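Local coordinates for protein naphthalene dioxygenase small subunit (Rhodococcus sp., PDB 2B1X) that probably serves as the structural beta subunit of a Rieske non-heme iron naphthalene 1,2-dioxygenase, whose large subunits carry the catalytic iron centres, at residues B[86-91]-B[167-172]; B[95-100]-B[119-124]. All blocks are in the same frame, centred on the assembly; numbering follows the deposited sequence.

Contact 1 of 2, residues B[86-91]-B[167-172]; sequences AWAEDP and NLALIM
Ala88 and Glu89 meet Asn167, Ala169 and Leu170 in a buried loop-to-tail contact: a short 3-10 turn between helix 71-81 and strand 94-106 packs on the C-terminal tail beyond strand 148-158. The turn is closed by the backbone bond from Glu89 N to Ala86 O, 2.9 Å long. Two methyls then face each other, Ala88 CB and Ala169 CB at 4.2 Å, small groups that let the backbones come close. Beside them the Ala88 methyl lies 3.6 Å from Asn167 ND2. A water bridges the same two residues: it donates a hydrogen bond to Ala88 O (2.7 Å) and accepts one from Asn167 ND2. An asparagine suits this place because its amide can donate at one end and accept at the other.

Glu89 adds its aliphatic part: CG rests 3.8 Å from Ala169 CB. The bend at chi2 (-55°) brings the carboxylate to CD2 of Leu170, which lies 3.7 Å from both OE1 and OE2; the two side chains cross at about a right angle. A buried acid needs partners, and OE2 finds them in a salt bridge to Arg123, which also donates to Asn167 OD1, and a hydrogen bond to Ser93. In this NTF2-like, cone-shaped alpha+beta fold, the tail runs past the curved sheet, and its Leu170 side chain also touches Tyr31 of helix 31-35 and Arg123 of strand 112-124.

The same place is a subunit junction, where one large-subunit chain reaches both segments, its Asp371 accepting from Ala88 N and its Gln370 O from Asn167 ND2.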
ATOM      1  N   ALA B  86      -0.560  16.391  24.597  1.00 13.07           N
ATOM      2  CA  ALA B  86       0.206  15.316  23.961  1.00 13.21           C
ATOM      3  C   ALA B  86      -0.260  15.084  22.528  1.00 13.02           C
ATOM      4  O   ALA B  86      -0.988  14.117  22.250  1.00 13.43           O
ATOM      5  CB  ALA B  86       0.111  14.017  24.774  1.00 13.85           C
ATOM      6  N   TRP B  87       0.189  15.939  21.615  1.00 12.39           N
ATOM      7  CA  TRP B  87      -0.467  16.067  20.304  1.00 12.40           C
ATOM      8  C   TRP B  87      -0.414  14.809  19.460  1.00 12.05           C
ATOM      9  O   TRP B  87      -1.341  14.578  18.707  1.00 11.66           O
ATOM     10  CB  TRP B  87       0.104  17.229  19.490  1.00 12.13           C
ATOM     11  CG  TRP B  87       0.155  18.544  20.245  1.00 12.31           C
ATOM     12  CD1 TRP B  87       1.283  19.251  20.590  1.00 12.01           C
ATOM     13  CD2 TRP B  87      -0.960  19.311  20.726  1.00 13.31           C
ATOM     14  NE1 TRP B  87       0.934  20.401  21.264  1.00 11.58           N
ATOM     15  CE2 TRP B  87      -0.436  20.459  21.361  1.00 13.31           C
ATOM     16  CE3 TRP B  87      -2.359  19.128  20.715  1.00 13.51           C
ATOM     17  CZ2 TRP B  87      -1.259  21.435  21.937  1.00 13.68           C
ATOM     18  CZ3 TRP B  87      -3.171  20.096  21.296  1.00 13.90           C
ATOM     19  CH2 TRP B  87      -2.618  21.243  21.888  1.00 13.47           C
ATOM     20  N   ALA B  88       0.689  14.055  19.571  1.00 12.06           N
ATOM     21  CA  ALA B  88       0.898  12.777  18.891  1.00 12.06           C
ATOM     22  C   ALA B  88      -0.179  11.746  19.217  1.00 12.69           C
ATOM     23  O   ALA B  88      -0.439  10.841  18.422  1.00 12.71           O
ATOM     24  CB  ALA B  88       2.276  12.184  19.251  1.00 12.75           C
ATOM     25  N   GLU B  89      -0.773  11.854  20.392  1.00 12.36           N
ATOM     26  CA  GLU B  89      -1.811  10.901  20.827  1.00 12.57           C
ATOM     27  C   GLU B  89      -3.083  11.616  21.328  1.00 12.50           C
ATOM     28  O   GLU B  89      -3.840  11.107  22.150  1.00 12.16           O
ATOM     29  CB  GLU B  89      -1.217   9.952  21.894  1.00 13.39           C
ATOM     30  CG  GLU B  89      -0.415   8.766  21.301  1.00 12.91           C
ATOM     31  CD  GLU B  89      -1.212   7.937  20.281  1.00 14.82           C
ATOM     32  OE1 GLU B  89      -2.376   7.587  20.579  1.00 14.04           O
ATOM     33  OE2 GLU B  89      -0.682   7.604  19.189  1.00 14.41           O
ATOM     34  N   ASP B  90      -3.310  12.819  20.832  1.00 13.29           N
ATOM     35  CA  ASP B  90      -4.544  13.540  21.112  1.00 13.81           C
ATOM     36  C   ASP B  90      -4.889  14.349  19.886  1.00 14.32           C
ATOM     37  O   ASP B  90      -4.343  15.447  19.702  1.00 15.26           O
ATOM     38  CB  ASP B  90      -4.341  14.482  22.283  1.00 14.11           C
ATOM     39  CG  ASP B  90      -5.645  14.954  22.896  1.00 16.27           C
ATOM     40  OD1 ASP B  90      -6.718  14.803  22.247  1.00 17.50           O
ATOM     41  OD2 ASP B  90      -5.691  15.507  24.027  1.00 16.43           O
ATOM     42  N   PRO B  91      -5.816  13.863  19.056  1.00 13.45           N
ATOM     43  CA  PRO B  91      -6.602  12.632  19.281  1.00 12.35           C
ATOM     44  C   PRO B  91      -5.800  11.308  19.339  1.00 12.06           C
ATOM     45  O   PRO B  91      -4.800  11.162  18.644  1.00 10.72           O
ATOM     46  CB  PRO B  91      -7.517  12.567  18.053  1.00 11.40           C
ATOM     47  CG  PRO B  91      -7.533  13.999  17.515  1.00 13.96           C
ATOM     48  CD  PRO B  91      -6.172  14.548  17.799  1.00 13.49           C
ATOM     49  N   ASN B 167       5.988   7.424  14.662  1.00 13.65           N
ATOM     50  CA  ASN B 167       6.589   7.634  15.982  1.00 14.24           C
ATOM     51  C   ASN B 167       6.318   6.397  16.842  1.00 14.66           C
ATOM     52  O   ASN B 167       5.493   5.568  16.492  1.00 15.56           O
ATOM     53  CB  ASN B 167       6.166   8.972  16.670  1.00 13.44           C
ATOM     54  CG  ASN B 167       4.629   9.167  16.802  1.00 13.91           C
ATOM     55  OD1 ASN B 167       3.883   8.222  16.946  1.00 10.33           O
ATOM     56  ND2 ASN B 167       4.171  10.446  16.763  1.00 12.16           N
ATOM     57  N   LEU B 168       7.021   6.252  17.954  1.00 15.20           N
ATOM     58  CA  LEU B 168       6.681   5.209  18.888  1.00 16.14           C
ATOM     59  C   LEU B 168       6.022   5.845  20.081  1.00 16.46           C
ATOM     60  O   LEU B 168       6.561   5.870  21.191  1.00 17.76           O
ATOM     61  CB  LEU B 168       7.920   4.376  19.260  1.00 16.58           C
ATOM     62  CG  LEU B 168       8.492   3.487  18.149  1.00 16.33           C
ATOM     63  CD1 LEU B 168       9.717   2.733  18.714  1.00 18.90           C
ATOM     64  CD2 LEU B 168       7.491   2.503  17.579  1.00 16.75           C
ATOM     65  N   ALA B 169       4.858   6.408  19.827  1.00 17.03           N
ATOM     66  CA  ALA B 169       4.060   7.085  20.840  1.00 17.98           C
ATOM     67  C   ALA B 169       3.242   6.090  21.685  1.00 18.71           C
ATOM     68  O   ALA B 169       2.792   6.427  22.802  1.00 19.46           O
ATOM     69  CB  ALA B 169       3.141   8.149  20.173  1.00 17.58           C
ATOM     70  N   LEU B 170       3.087   4.869  21.173  1.00 18.96           N
ATOM     71  CA  LEU B 170       2.317   3.805  21.836  1.00 18.70           C
ATOM     72  C   LEU B 170       3.230   2.840  22.580  1.00 18.77           C
ATOM     73  O   LEU B 170       4.260   2.436  22.067  1.00 19.52           O
ATOM     74  CB  LEU B 170       1.484   3.019  20.783  1.00 18.42           C
ATOM     75  CG  LEU B 170       0.406   3.742  19.937  1.00 18.44           C
ATOM     76  CD1 LEU B 170      -0.212   2.807  18.888  1.00 16.34           C
ATOM     77  CD2 LEU B 170      -0.691   4.341  20.839  1.00 18.29           C
ATOM     78  N   ILE B 171       2.859   2.461  23.793  1.00 18.97           N
ATOM     79  CA  ILE B 171       3.536   1.399  24.496  1.00 19.12           C
ATOM     80  C   ILE B 171       3.187   0.015  23.896  1.00 19.98           C
ATOM     81  O   ILE B 171       2.008  -0.275  23.617  1.00 20.08           O
ATOM     82  CB  ILE B 171       3.210   1.478  26.008  1.00 19.35           C
ATOM     83  CG1 ILE B 171       3.683   2.829  26.578  1.00 19.54           C
ATOM     84  CG2 ILE B 171       3.873   0.330  26.740  1.00 17.73           C
ATOM     85  CD1 ILE B 171       3.173   3.122  28.001  1.00 21.57           C
ATOM     86  N   MET B 172       4.210  -0.818  23.681  1.00 19.87           N
ATOM     87  CA  MET B 172       4.045  -2.120  23.038  1.00 19.97           C
ATOM     88  C   MET B 172       4.104  -3.272  24.063  1.00 20.38           C
ATOM     89  O   MET B 172       4.904  -3.284  25.011  1.00 20.19           O
ATOM     90  CB  MET B 172       5.131  -2.315  21.982  1.00 20.16           C
ATOM     91  CG  MET B 172       4.944  -1.465  20.745  1.00 20.91           C
ATOM     92  SD  MET B 172       6.441  -1.157  19.803  1.00 24.89           S
ATOM     93  CE  MET B 172       7.290  -0.060  20.874  1.00 24.04           C
ATOM     94  OXT MET B 172       3.356  -4.266  23.995  1.00 20.45           O
TER
HETATM   95  O   HOH W   1       1.015  10.700  16.176  1.00 21.98           O

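Contact 2 of 2, residues B[95-100]-B[119-124]; sequences SRHFVT and LLLYRT
Arg96 pairs with Tyr122, and Phe98 with Leu120, through two reciprocal sets of backbone hydrogen bonds between antiparallel strands whose segment axes approach to 4.6 Å. Arg96 N gives to Tyr122 O and Tyr122 N to Arg96 O, both at 3.0 Å. The Phe98 and Leu120 bonds, in either direction, are 2.9 Å. Ser95 with Arg123, His97 with Leu121 and Val99 with Leu119 are the non-hydrogen-bonded pairs; Leu119, Leu121 and Arg123 turn their backbones to Gly136, Leu134 and Asp132 of strand 132-145. Three carbonyls also take a CA-H: Tyr122 O from Ser95, Arg96 O from Leu121 and Phe98 O from Leu119.

On the face of His97 and Leu121, the leucine methyl CD1 sits over one face of the imidazole, 3.6 Å from its centroid, a CH-pi contact. With CG of Leu121 anti to the backbone N (chi1 176°), this branched chain runs alongside the histidine. Both ring nitrogens are engaged: ND1 with Asp27 OD1 and NE2 with Ile171 O, so the ring's rotation is fixed while the methyl covers one face.

The other face carries Phe98, whose ring edge has Leu120 O in plane, 3.4 Å from CD1, and meets Tyr122 CB at 4.1 Å from CE1. The CG of Arg96 lies over a Phe98 ring face, and the guanidinium continues to another beta subunit, where NE forms a salt bridge with Asp159 and NH1 bonds to Asn118. Tyr122 OH bonds to Gln160 of that subunit. Long polar chains thus suit a face that becomes an interface: strands 94-106 and 112-124 form a beta hairpin at the margin of the curved mixed sheet of the NTF2-like fold, placed for beta-subunit trimer contacts as in the alpha3beta3 Rieske dioxygenases.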
ATOM      1  N   SER B  95      -5.601   1.511  18.428  1.00 13.76           N
ATOM      2  CA  SER B  95      -4.594   0.459  18.315  1.00 14.09           C
ATOM      3  C   SER B  95      -5.143  -0.888  18.744  1.00 13.97           C
ATOM      4  O   SER B  95      -6.133  -0.965  19.456  1.00 14.31           O
ATOM      5  CB  SER B  95      -3.418   0.813  19.212  1.00 14.13           C
ATOM      6  OG  SER B  95      -3.857   0.856  20.553  1.00 14.57           O
ATOM      7  N   ARG B  96      -4.489  -1.964  18.302  1.00 13.80           N
ATOM      8  CA  ARG B  96      -4.792  -3.284  18.836  1.00 13.49           C
ATOM      9  C   ARG B  96      -3.518  -4.067  18.995  1.00 13.35           C
ATOM     10  O   ARG B  96      -2.749  -4.236  18.033  1.00 13.61           O
ATOM     11  CB  ARG B  96      -5.808  -4.037  17.975  1.00 13.10           C
ATOM     12  CG  ARG B  96      -6.320  -5.355  18.617  1.00 12.95           C
ATOM     13  CD  ARG B  96      -7.849  -5.510  18.480  1.00 14.04           C
ATOM     14  NE  ARG B  96      -8.453  -4.222  18.786  1.00 14.69           N
ATOM     15  CZ  ARG B  96      -8.761  -3.829  20.018  1.00 13.83           C
ATOM     16  NH1 ARG B  96      -8.606  -4.678  21.020  1.00 13.58           N
ATOM     17  NH2 ARG B  96      -9.249  -2.593  20.230  1.00 12.39           N
ATOM     18  N   HIS B  97      -3.312  -4.554  20.211  1.00 12.80           N
ATOM     19  CA  HIS B  97      -2.212  -5.423  20.527  1.00 13.69           C
ATOM     20  C   HIS B  97      -2.698  -6.870  20.346  1.00 13.67           C
ATOM     21  O   HIS B  97      -3.399  -7.397  21.212  1.00 14.03           O
ATOM     22  CB  HIS B  97      -1.774  -5.229  22.002  1.00 13.19           C
ATOM     23  CG  HIS B  97      -1.036  -3.943  22.278  1.00 13.53           C
ATOM     24  ND1 HIS B  97      -1.621  -2.698  22.124  1.00 14.70           N
ATOM     25  CD2 HIS B  97       0.246  -3.710  22.649  1.00 13.21           C
ATOM     26  CE1 HIS B  97      -0.739  -1.750  22.425  1.00 14.64           C
ATOM     27  NE2 HIS B  97       0.407  -2.337  22.728  1.00 14.59           N
ATOM     28  N   PHE B  98      -2.335  -7.507  19.234  1.00 13.54           N
ATOM     29  CA  PHE B  98      -2.566  -8.938  19.089  1.00 11.97           C
ATOM     30  C   PHE B  98      -1.358  -9.663  19.687  1.00 12.83           C
ATOM     31  O   PHE B  98      -0.222  -9.478  19.221  1.00 11.48           O
ATOM     32  CB  PHE B  98      -2.722  -9.320  17.612  1.00 13.25           C
ATOM     33  CG  PHE B  98      -3.899  -8.676  16.945  1.00 11.35           C
ATOM     34  CD1 PHE B  98      -3.761  -7.425  16.310  1.00 11.68           C
ATOM     35  CD2 PHE B  98      -5.151  -9.276  16.994  1.00 11.07           C
ATOM     36  CE1 PHE B  98      -4.831  -6.801  15.666  1.00 11.34           C
ATOM     37  CE2 PHE B  98      -6.260  -8.648  16.352  1.00 10.70           C
ATOM     38  CZ  PHE B  98      -6.102  -7.413  15.700  1.00 12.88           C
ATOM     39  N   VAL B  99      -1.622 -10.501  20.693  1.00 11.92           N
ATOM     40  CA  VAL B  99      -0.584 -11.167  21.481  1.00 12.34           C
ATOM     41  C   VAL B  99      -0.827 -12.671  21.248  1.00 12.86           C
ATOM     42  O   VAL B  99      -1.911 -13.198  21.578  1.00 12.62           O
ATOM     43  CB  VAL B  99      -0.714 -10.806  22.984  1.00 12.46           C
ATOM     44  CG1 VAL B  99       0.293 -11.528  23.799  1.00 12.04           C
ATOM     45  CG2 VAL B  99      -0.594  -9.233  23.229  1.00 11.68           C
ATOM     46  N   THR B 100       0.159 -13.347  20.658  1.00 12.34           N
ATOM     47  CA  THR B 100       0.001 -14.747  20.294  1.00 12.51           C
ATOM     48  C   THR B 100       1.266 -15.489  20.574  1.00 12.80           C
ATOM     49  O   THR B 100       2.300 -14.871  20.902  1.00 13.97           O
ATOM     50  CB  THR B 100      -0.249 -14.889  18.759  1.00 13.42           C
ATOM     51  OG1 THR B 100       0.994 -14.672  18.073  1.00 13.64           O
ATOM     52  CG2 THR B 100      -1.195 -13.840  18.247  1.00 12.14           C
ATOM     53  N   LEU B 119       3.896 -10.204  18.958  1.00 13.55           N
ATOM     54  CA  LEU B 119       3.044  -9.025  19.034  1.00 13.17           C
ATOM     55  C   LEU B 119       2.847  -8.544  17.633  1.00 12.52           C
ATOM     56  O   LEU B 119       3.829  -8.314  16.905  1.00 12.23           O
ATOM     57  CB  LEU B 119       3.662  -7.894  19.880  1.00 12.32           C
ATOM     58  CG  LEU B 119       2.990  -6.513  19.727  1.00 13.30           C
ATOM     59  CD1 LEU B 119       1.574  -6.438  20.332  1.00 11.14           C
ATOM     60  CD2 LEU B 119       3.881  -5.420  20.329  1.00 13.33           C
ATOM     61  N   LEU B 120       1.590  -8.415  17.231  1.00 12.29           N
ATOM     62  CA  LEU B 120       1.283  -7.611  16.065  1.00 12.90           C
ATOM     63  C   LEU B 120       0.464  -6.395  16.536  1.00 12.91           C
ATOM     64  O   LEU B 120      -0.625  -6.534  17.099  1.00 12.13           O
ATOM     65  CB  LEU B 120       0.565  -8.430  14.981  1.00 13.02           C
ATOM     66  CG  LEU B 120      -0.248  -7.985  13.762  1.00 16.46           C
ATOM     67  CD1 LEU B 120      -0.579  -6.501  13.635  1.00 19.42           C
ATOM     68  CD2 LEU B 120       0.296  -8.543  12.479  1.00 20.07           C
ATOM     69  N   LEU B 121       1.013  -5.209  16.303  1.00 12.12           N
ATOM     70  CA  LEU B 121       0.360  -3.987  16.763  1.00 12.56           C
ATOM     71  C   LEU B 121      -0.240  -3.266  15.560  1.00 12.57           C
ATOM     72  O   LEU B 121       0.490  -2.956  14.620  1.00 12.97           O
ATOM     73  CB  LEU B 121       1.372  -3.103  17.480  1.00 11.69           C
ATOM     74  CG  LEU B 121       0.841  -1.722  17.927  1.00 13.25           C
ATOM     75  CD1 LEU B 121      -0.118  -1.799  19.067  1.00 14.11           C
ATOM     76  CD2 LEU B 121       1.971  -0.786  18.232  1.00 16.63           C
ATOM     77  N   TYR B 122      -1.567  -3.057  15.584  1.00 11.87           N
ATOM     78  CA  TYR B 122      -2.291  -2.405  14.513  1.00 11.12           C
ATOM     79  C   TYR B 122      -2.551  -0.971  14.917  1.00 11.60           C
ATOM     80  O   TYR B 122      -2.821  -0.724  16.081  1.00 11.53           O
ATOM     81  CB  TYR B 122      -3.621  -3.155  14.231  1.00 11.20           C
ATOM     82  CG  TYR B 122      -4.500  -2.554  13.118  1.00  9.15           C
ATOM     83  CD1 TYR B 122      -4.365  -2.951  11.815  1.00  8.75           C
ATOM     84  CD2 TYR B 122      -5.478  -1.589  13.409  1.00 10.11           C
ATOM     85  CE1 TYR B 122      -5.189  -2.428  10.795  1.00  7.69           C
ATOM     86  CE2 TYR B 122      -6.271  -1.029  12.415  1.00 10.17           C
ATOM     87  CZ  TYR B 122      -6.126  -1.442  11.125  1.00 10.71           C
ATOM     88  OH  TYR B 122      -6.920  -0.882  10.183  1.00 12.00           O
ATOM     89  N   ARG B 123      -2.461  -0.012  13.986  1.00 11.30           N
ATOM     90  CA  ARG B 123      -2.615   1.424  14.358  1.00 10.88           C
ATOM     91  C   ARG B 123      -3.263   2.281  13.255  1.00 10.52           C
ATOM     92  O   ARG B 123      -2.804   2.229  12.145  1.00 10.30           O
ATOM     93  CB  ARG B 123      -1.245   2.026  14.754  1.00 11.58           C
ATOM     94  CG  ARG B 123      -1.298   3.504  15.286  1.00 10.94           C
ATOM     95  CD  ARG B 123       0.066   4.233  15.226  1.00 13.34           C
ATOM     96  NE  ARG B 123       0.118   5.435  16.073  1.00 12.88           N
ATOM     97  CZ  ARG B 123       1.217   6.153  16.282  1.00 13.01           C
ATOM     98  NH1 ARG B 123       2.356   5.837  15.648  1.00 12.39           N
ATOM     99  NH2 ARG B 123       1.173   7.219  17.079  1.00 12.55           N
ATOM    100  N   THR B 124      -4.343   3.028  13.571  1.00 10.19           N
ATOM    101  CA  THR B 124      -4.863   4.070  12.674  1.00 10.44           C
ATOM    102  C   THR B 124      -4.968   5.400  13.419  1.00 10.36           C
ATOM    103  O   THR B 124      -5.130   5.418  14.624  1.00  9.75           O
ATOM    104  CB  THR B 124      -6.260   3.727  12.061  1.00 10.09           C
ATOM    105  OG1 THR B 124      -7.230   3.613  13.113  1.00 10.02           O
ATOM    106  CG2 THR B 124      -6.281   2.338  11.359  1.00 10.56           C
TER

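From the N terminus, helices 10-27 and 31-35, strands 42-49 and 67-69 and helix 71-81 precede segment 86-91, after which the chain enters strand 94-106. Contact 2 closes the shorter loop, pairing 95-100 with 119-124 across the hairpin. The chain then crosses strands 132-145 and 148-158 before its tail returns to 86-91, so that contact 1 closes a wider loop containing all of contact 2. With centres about 14 Å apart, the two meet directly: Met172 CB packs 3.7 Å from Leu119 CD2, tying the C-terminal residue to the hairpin. Together they join the sheet's margin, the pre-strand turn and the C-terminal tail, and both touch the neighbouring beta subunit.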